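Local coordinates for protein acetoacetate decarboxylase (Sphingomonas wittichii, PDB 5UPB) that is an acetoacetate decarboxylase-like lyase that probably acts on keto compounds through a Schiff-base intermediate, as in the family it belongs to, at residues F102-K107 with F156-L161; G93-Y98 with L199-R204. All coordinates share one frame; numbering follows the deposited sequence.

Interaction 1 (F102-K107 with F156-L161)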
loop_
_atom_site.group_PDB
_atom_site.type_symbol
_atom_site.label_atom_id
_atom_site.label_comp_id
_atom_site.label_asym_id
_atom_site.label_seq_id
_atom_site.Cartn_x
_atom_site.Cartn_y
_atom_site.Cartn_z
ATOM N N PHE A 102 -19.143 -8.882 -7.794
ATOM C CA PHE A 102 -17.996 -7.990 -7.665
ATOM C C PHE A 102 -17.409 -8.156 -6.268
ATOM O O PHE A 102 -18.077 -7.832 -5.281
ATOM C CB PHE A 102 -18.382 -6.520 -7.864
ATOM C CG PHE A 102 -19.077 -6.210 -9.166
ATOM C CD1 PHE A 102 -18.993 -7.044 -10.246
ATOM C CD2 PHE A 102 -19.817 -5.055 -9.276
ATOM C CE1 PHE A 102 -19.640 -6.732 -11.425
ATOM C CE2 PHE A 102 -20.468 -4.749 -10.435
ATOM C CZ PHE A 102 -20.371 -5.593 -11.511
ATOM N N VAL A 103 -16.142 -8.548 -6.199
ATOM C CA VAL A 103 -15.409 -8.724 -4.951
ATOM C C VAL A 103 -14.047 -8.061 -5.089
ATOM O O VAL A 103 -13.373 -8.224 -6.115
ATOM C CB VAL A 103 -15.229 -10.214 -4.619
ATOM C CG1 VAL A 103 -14.528 -10.402 -3.253
ATOM C CG2 VAL A 103 -16.578 -10.913 -4.642
ATOM N N TRP A 104 -13.642 -7.313 -4.055
ATOM C CA TRP A 104 -12.308 -6.727 -3.956
ATOM C C TRP A 104 -11.684 -7.208 -2.649
ATOM O O TRP A 104 -12.342 -7.185 -1.603
ATOM C CB TRP A 104 -12.346 -5.179 -4.005
ATOM C CG TRP A 104 -12.971 -4.601 -5.273
ATOM C CD1 TRP A 104 -12.302 -4.166 -6.408
ATOM C CD2 TRP A 104 -14.371 -4.399 -5.536
ATOM N NE1 TRP A 104 -13.207 -3.700 -7.332
ATOM C CE2 TRP A 104 -14.479 -3.839 -6.827
ATOM C CE3 TRP A 104 -15.540 -4.633 -4.804
ATOM C CZ2 TRP A 104 -15.700 -3.513 -7.403
ATOM C CZ3 TRP A 104 -16.764 -4.297 -5.379
ATOM C CH2 TRP A 104 -16.822 -3.736 -6.678
ATOM N N VAL A 105 -10.432 -7.672 -2.722
ATOM C CA VAL A 105 -9.710 -8.231 -1.590
ATOM C C VAL A 105 -8.330 -7.592 -1.604
ATOM O O VAL A 105 -7.876 -7.066 -2.630
ATOM C CB VAL A 105 -9.667 -9.793 -1.666
ATOM C CG1 VAL A 105 -8.821 -10.289 -2.853
ATOM C CG2 VAL A 105 -9.145 -10.404 -0.390
ATOM N N ASP A 106 -7.634 -7.632 -0.467
ATOM C CA ASP A 106 -6.325 -6.969 -0.433
ATOM C C ASP A 106 -5.150 -7.928 -0.284
ATOM O O ASP A 106 -4.054 -7.484 0.051
ATOM C CB ASP A 106 -6.259 -5.880 0.642
ATOM C CG ASP A 106 -6.497 -6.397 2.051
ATOM O OD1 ASP A 106 -6.540 -7.610 2.234
ATOM O OD2 ASP A 106 -6.560 -5.561 2.982
ATOM N N LYS A 107 -5.348 -9.215 -0.552
ATOM C CA LYS A 107 -4.266 -10.188 -0.567
ATOM C C LYS A 107 -4.487 -11.080 -1.784
ATOM O O LYS A 107 -5.576 -11.616 -1.980
ATOM C CB LYS A 107 -4.246 -11.028 0.734
ATOM C CG LYS A 107 -3.904 -10.251 1.991
ATOM C CD LYS A 107 -2.460 -9.797 1.978
ATOM C CE LYS A 107 -2.125 -8.807 3.085
ATOM N NZ LYS A 107 -2.474 -9.457 4.415
ATOM N N PHE A 156 -10.038 5.106 -7.076
ATOM C CA PHE A 156 -11.464 5.379 -7.105
ATOM C C PHE A 156 -12.142 4.743 -5.895
ATOM O O PHE A 156 -11.998 3.543 -5.659
ATOM C CB PHE A 156 -12.112 4.832 -8.367
ATOM C CG PHE A 156 -11.495 5.361 -9.653
ATOM C CD1 PHE A 156 -11.846 6.590 -10.149
ATOM C CD2 PHE A 156 -10.537 4.611 -10.323
ATOM C CE1 PHE A 156 -11.266 7.070 -11.313
ATOM C CE2 PHE A 156 -9.960 5.083 -11.491
ATOM C CZ PHE A 156 -10.302 6.307 -11.979
ATOM N N THR A 157 -12.916 5.531 -5.169
ATOM C CA THR A 157 -13.815 4.938 -4.187
ATOM C C THR A 157 -14.787 4.008 -4.904
ATOM O O THR A 157 -15.460 4.401 -5.859
ATOM C CB THR A 157 -14.605 6.020 -3.466
ATOM O OG1 THR A 157 -13.703 7.020 -2.945
ATOM C CG2 THR A 157 -15.383 5.363 -2.330
ATOM N N LEU A 158 -14.871 2.772 -4.434
ATOM C CA LEU A 158 -15.804 1.812 -5.013
ATOM C C LEU A 158 -17.148 1.860 -4.293
ATOM O O LEU A 158 -18.191 2.092 -4.919
ATOM C CB LEU A 158 -15.212 0.411 -4.925
ATOM C CG LEU A 158 -13.873 0.238 -5.674
ATOM C CD1 LEU A 158 -13.185 -1.025 -5.147
ATOM C CD2 LEU A 158 -14.113 0.203 -7.162
ATOM N N PHE A 159 -17.151 1.618 -2.984
ATOM C CA PHE A 159 -18.351 1.920 -2.212
ATOM C C PHE A 159 -17.996 2.117 -0.750
ATOM O O PHE A 159 -16.881 1.824 -0.312
ATOM C CB PHE A 159 -19.442 0.853 -2.389
ATOM C CG PHE A 159 -19.122 -0.515 -1.839
ATOM C CD1 PHE A 159 -19.471 -0.868 -0.529
ATOM C CD2 PHE A 159 -18.533 -1.481 -2.648
ATOM C CE1 PHE A 159 -19.218 -2.148 -0.038
ATOM C CE2 PHE A 159 -18.270 -2.762 -2.158
ATOM C CZ PHE A 159 -18.636 -3.095 -0.835
ATOM N N ARG A 160 -18.915 2.773 -0.048
ATOM C CA ARG A 160 -18.819 2.991 1.383
ATOM C C ARG A 160 -20.045 2.374 2.047
ATOM O O ARG A 160 -21.137 2.431 1.488
ATOM C CB ARG A 160 -18.785 4.471 1.738
ATOM C CG ARG A 160 -17.799 5.278 0.933
ATOM C CD ARG A 160 -18.150 6.753 0.996
ATOM N NE ARG A 160 -18.010 7.297 2.346
ATOM C CZ ARG A 160 -18.511 8.470 2.713
ATOM N NH1 ARG A 160 -19.206 9.206 1.846
ATOM N NH2 ARG A 160 -18.321 8.904 3.943
ATOM N N LEU A 161 -19.844 1.787 3.218
ATOM C CA LEU A 161 -20.909 1.190 4.024
ATOM C C LEU A 161 -20.769 1.656 5.457
ATOM O O LEU A 161 -19.659 1.889 5.943
ATOM C CB LEU A 161 -20.852 -0.322 4.105
ATOM C CG LEU A 161 -21.073 -1.216 2.918
ATOM C CD1 LEU A 161 -21.081 -2.644 3.456
ATOM C CD2 LEU A 161 -22.364 -0.850 2.218
#
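Trp104 and Leu158 lie on strands that are not paired with each other, 9.3 Å apart from CA to CA, so only side chains bridge the gap. The topology is that of the acetoacetate decarboxylase fold, whose core is a cone-shaped beta barrel; the buried position is consistent with residues meeting across its interior. Strand 156-166 carries a classic beta bulge at Leu158 and Phe159, which both face Cys151 of strand 146-153, and two consecutive side chains thereby take part in the same contact. Leu158 does most of the touching. Its CD1 methyl stands almost straight above the five-membered ring of the Trp104 indole, 3.3 Å from the centroid and 4° off the normal, a CH-pi contact. The other methyl, CD2, reaches the same indole farther along, 4.0 Å from Trp104 CZ2. Phe159 approaches from the far end of the indole: the edge of its ring, at CE2, lies 3.9 Å from Trp104 CZ3 and meets the indole obliquely, without stacking. With chi1 at -59°, Trp104 CG is swung beside its own backbone N and opposite the carbonyl carbon, which turns the indole toward Leu158 from a backbone tied to Ala84 of strand 80-92. Leu229 also packs on the indole. No hydrogen bond crosses between the segments; the one polar atom of the indole, NE1, donates to Glu227 OE2, which satisfies it in a buried setting and would help fix the ring's rotation. Replacing Trp104 by an alanine would probably open a gap beneath the Leu158 methyls and beside Phe159 CE2, and take the indole donor from Glu227. The same NE1 sits beneath the leucine, 3.5 Å from Leu158 CD1.

Interaction 2 (G93-Y98 with L199-R204)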
loop_
_atom_site.group_PDB
_atom_site.type_symbol
_atom_site.label_atom_id
_atom_site.label_comp_id
_atom_site.label_asym_id
_atom_site.label_seq_id
_atom_site.Cartn_x
_atom_site.Cartn_y
_atom_site.Cartn_z
ATOM N N GLY A 93 -31.780 -23.955 -10.251
ATOM C CA GLY A 93 -32.900 -24.839 -10.033
ATOM C C GLY A 93 -33.740 -24.213 -8.944
ATOM O O GLY A 93 -34.174 -23.063 -9.074
ATOM N N ASP A 94 -33.968 -24.934 -7.857
ATOM C CA ASP A 94 -34.660 -24.372 -6.705
ATOM C C ASP A 94 -33.706 -24.197 -5.532
ATOM O O ASP A 94 -34.138 -24.026 -4.389
ATOM C CB ASP A 94 -35.863 -25.239 -6.321
ATOM C CG ASP A 94 -35.486 -26.678 -6.042
ATOM O OD1 ASP A 94 -34.302 -26.946 -5.759
ATOM O OD2 ASP A 94 -36.380 -27.545 -6.116
ATOM N N ARG A 95 -32.411 -24.244 -5.804
ATOM C CA ARG A 95 -31.414 -24.076 -4.769
ATOM C C ARG A 95 -31.073 -22.599 -4.652
ATOM O O ARG A 95 -30.727 -21.944 -5.641
ATOM C CB ARG A 95 -30.179 -24.914 -5.077
ATOM C CG ARG A 95 -29.174 -24.891 -3.981
ATOM C CD ARG A 95 -28.226 -26.057 -4.100
ATOM N NE ARG A 95 -27.222 -25.993 -3.048
ATOM C CZ ARG A 95 -27.445 -26.289 -1.772
ATOM N NH1 ARG A 95 -28.645 -26.686 -1.371
ATOM N NH2 ARG A 95 -26.456 -26.183 -0.896
ATOM N N GLN A 96 -31.162 -22.084 -3.443
ATOM C CA GLN A 96 -31.020 -20.658 -3.200
ATOM C C GLN A 96 -29.585 -20.327 -2.852
ATOM O O GLN A 96 -28.960 -21.014 -2.045
ATOM C CB GLN A 96 -31.913 -20.242 -2.024
ATOM C CG GLN A 96 -33.407 -20.461 -2.261
ATOM C CD GLN A 96 -34.248 -19.907 -1.133
ATOM O OE1 GLN A 96 -33.957 -20.139 0.039
ATOM N NE2 GLN A 96 -35.290 -19.162 -1.480
ATOM N N GLY A 97 -29.064 -19.257 -3.436
ATOM C CA GLY A 97 -27.704 -18.904 -3.107
ATOM C C GLY A 97 -27.436 -17.443 -3.370
ATOM O O GLY A 97 -28.345 -16.666 -3.676
ATOM N N TYR A 98 -26.157 -17.093 -3.266
ATOM C CA TYR A 98 -25.649 -15.797 -3.655
ATOM C C TYR A 98 -24.618 -16.016 -4.757
ATOM O O TYR A 98 -23.878 -17.001 -4.727
ATOM C CB TYR A 98 -24.967 -15.049 -2.500
ATOM C CG TYR A 98 -25.939 -14.414 -1.571
ATOM C CD1 TYR A 98 -26.598 -13.221 -1.904
ATOM C CD2 TYR A 98 -26.244 -15.028 -0.343
ATOM C CE1 TYR A 98 -27.516 -12.639 -1.021
ATOM C CE2 TYR A 98 -27.142 -14.464 0.528
ATOM C CZ TYR A 98 -27.783 -13.273 0.203
ATOM O OH TYR A 98 -28.691 -12.737 1.115
ATOM N N LEU A 199 -19.919 -23.352 -14.040
ATOM C CA LEU A 199 -20.635 -22.976 -12.832
ATOM C C LEU A 199 -20.270 -23.951 -11.733
ATOM O O LEU A 199 -20.248 -25.167 -11.951
ATOM C CB LEU A 199 -22.142 -22.979 -13.127
ATOM C CG LEU A 199 -23.160 -22.391 -12.160
ATOM C CD1 LEU A 199 -23.005 -20.892 -12.130
ATOM C CD2 LEU A 199 -24.573 -22.761 -12.654
ATOM N N VAL A 200 -20.005 -23.410 -10.538
ATOM C CA VAL A 200 -19.613 -24.209 -9.394
ATOM C C VAL A 200 -20.476 -23.806 -8.204
ATOM O O VAL A 200 -21.088 -22.743 -8.185
ATOM C CB VAL A 200 -18.113 -24.033 -9.055
ATOM C CG1 VAL A 200 -17.239 -24.462 -10.212
ATOM C CG2 VAL A 200 -17.813 -22.566 -8.735
ATOM N N GLU A 201 -20.489 -24.659 -7.189
ATOM C CA GLU A 201 -21.262 -24.437 -5.957
ATOM C C GLU A 201 -20.367 -24.679 -4.754
ATOM O O GLU A 201 -19.612 -25.655 -4.749
ATOM C CB GLU A 201 -22.458 -25.381 -5.882
ATOM C CG GLU A 201 -23.367 -25.128 -4.720
ATOM C CD GLU A 201 -24.457 -26.164 -4.630
ATOM O OE1 GLU A 201 -24.473 -27.098 -5.447
ATOM O OE2 GLU A 201 -25.253 -26.093 -3.692
ATOM N N VAL A 202 -20.285 -23.708 -3.835
ATOM C CA VAL A 202 -19.549 -23.903 -2.593
ATOM C C VAL A 202 -20.558 -24.069 -1.455
ATOM O O VAL A 202 -21.489 -23.263 -1.324
ATOM C CB VAL A 202 -18.545 -22.777 -2.328
ATOM C CG1 VAL A 202 -19.220 -21.500 -2.365
ATOM C CG2 VAL A 202 -17.904 -22.961 -0.992
ATOM N N ASN A 203 -20.379 -25.082 -0.628
ATOM C CA ASN A 203 -21.172 -25.204 0.593
ATOM C C ASN A 203 -20.255 -25.215 1.802
ATOM O O ASN A 203 -19.151 -25.763 1.757
ATOM C CB ASN A 203 -22.044 -26.458 0.610
ATOM C CG ASN A 203 -23.193 -26.352 -0.349
ATOM O OD1 ASN A 203 -24.200 -25.688 -0.058
ATOM N ND2 ASN A 203 -23.033 -26.958 -1.530
ATOM N N ARG A 204 -20.704 -24.558 2.862
ATOM C CA ARG A 204 -19.929 -24.523 4.087
ATOM C C ARG A 204 -20.087 -25.864 4.784
ATOM O O ARG A 204 -21.209 -26.319 5.025
ATOM C CB ARG A 204 -20.453 -23.373 4.929
ATOM C CG ARG A 204 -20.180 -22.038 4.206
ATOM C CD ARG A 204 -20.579 -20.788 4.954
ATOM N NE ARG A 204 -22.019 -20.570 4.912
ATOM C CZ ARG A 204 -22.623 -19.853 3.974
ATOM N NH1 ARG A 204 -21.916 -19.283 3.007
ATOM N NH2 ARG A 204 -23.935 -19.702 4.000
#
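Arg95 reaches out to Glu201 and Asn203 in a surface contact made by the ends of polar side chains. The path from Arg95 CB is long and straight: CG is turned away from the residue's own backbone N (chi1 -174°), and the chain stays extended as far as NE. Its CB points toward strand 196-202. CG and then CD run toward the Glu201 carboxylate, whose OE2 is uncertainly placed. At NE the model places Glu201 OE2 beside the edge of the guanidinium, near its plane. The pair is of salt-bridge type, but the modelled atoms are too close together, and with Arg95 poorly ordered the exact geometry is doubtful. Beyond CZ the chain ends at NH2, which donates to Asn203 OD1, again at the guanidinium edge. This hydrogen bond is very short in the model, 2.5 Å from NH2 to OD1, and bent to 122°, with the amide plane turned 52° from the guanidinium. Glu201, itself extended, meets Arg95 at about a right angle. Asn203 ND2 is 3.2 Å from Glu201 OE2, a weak bond that shares the doubt over OE2; as modelled, Asn203 uses its oxygen toward Arg95 and its nitrogen toward Glu201. The contact joins two strands that are not paired with each other: strand 179-186 lies between strands 95-105 and 196-202, parallel to the first and antiparallel to the second. Arg95 and Glu201 thus meet across an intervening strand, both packing on the small Ala179 at its start.

The two interactions use different ends of strand 95-105. Interaction 2 takes its beginning and interaction 1 its last part, beyond the corner the chain turns at Phe102, and along the sequence 156-161 falls between the two halves of interaction 2. Their centres are 24 Å apart and on opposite sides of the chain's centre, about 10 Å from it for interaction 1 and 15 Å for interaction 2. One is buried and mostly apolar, the other polar and at the surface, and apart from the shared strand nothing of one touches the other. As the family's active site lies within the barrel, interaction 1 is probably the nearer of the two to it.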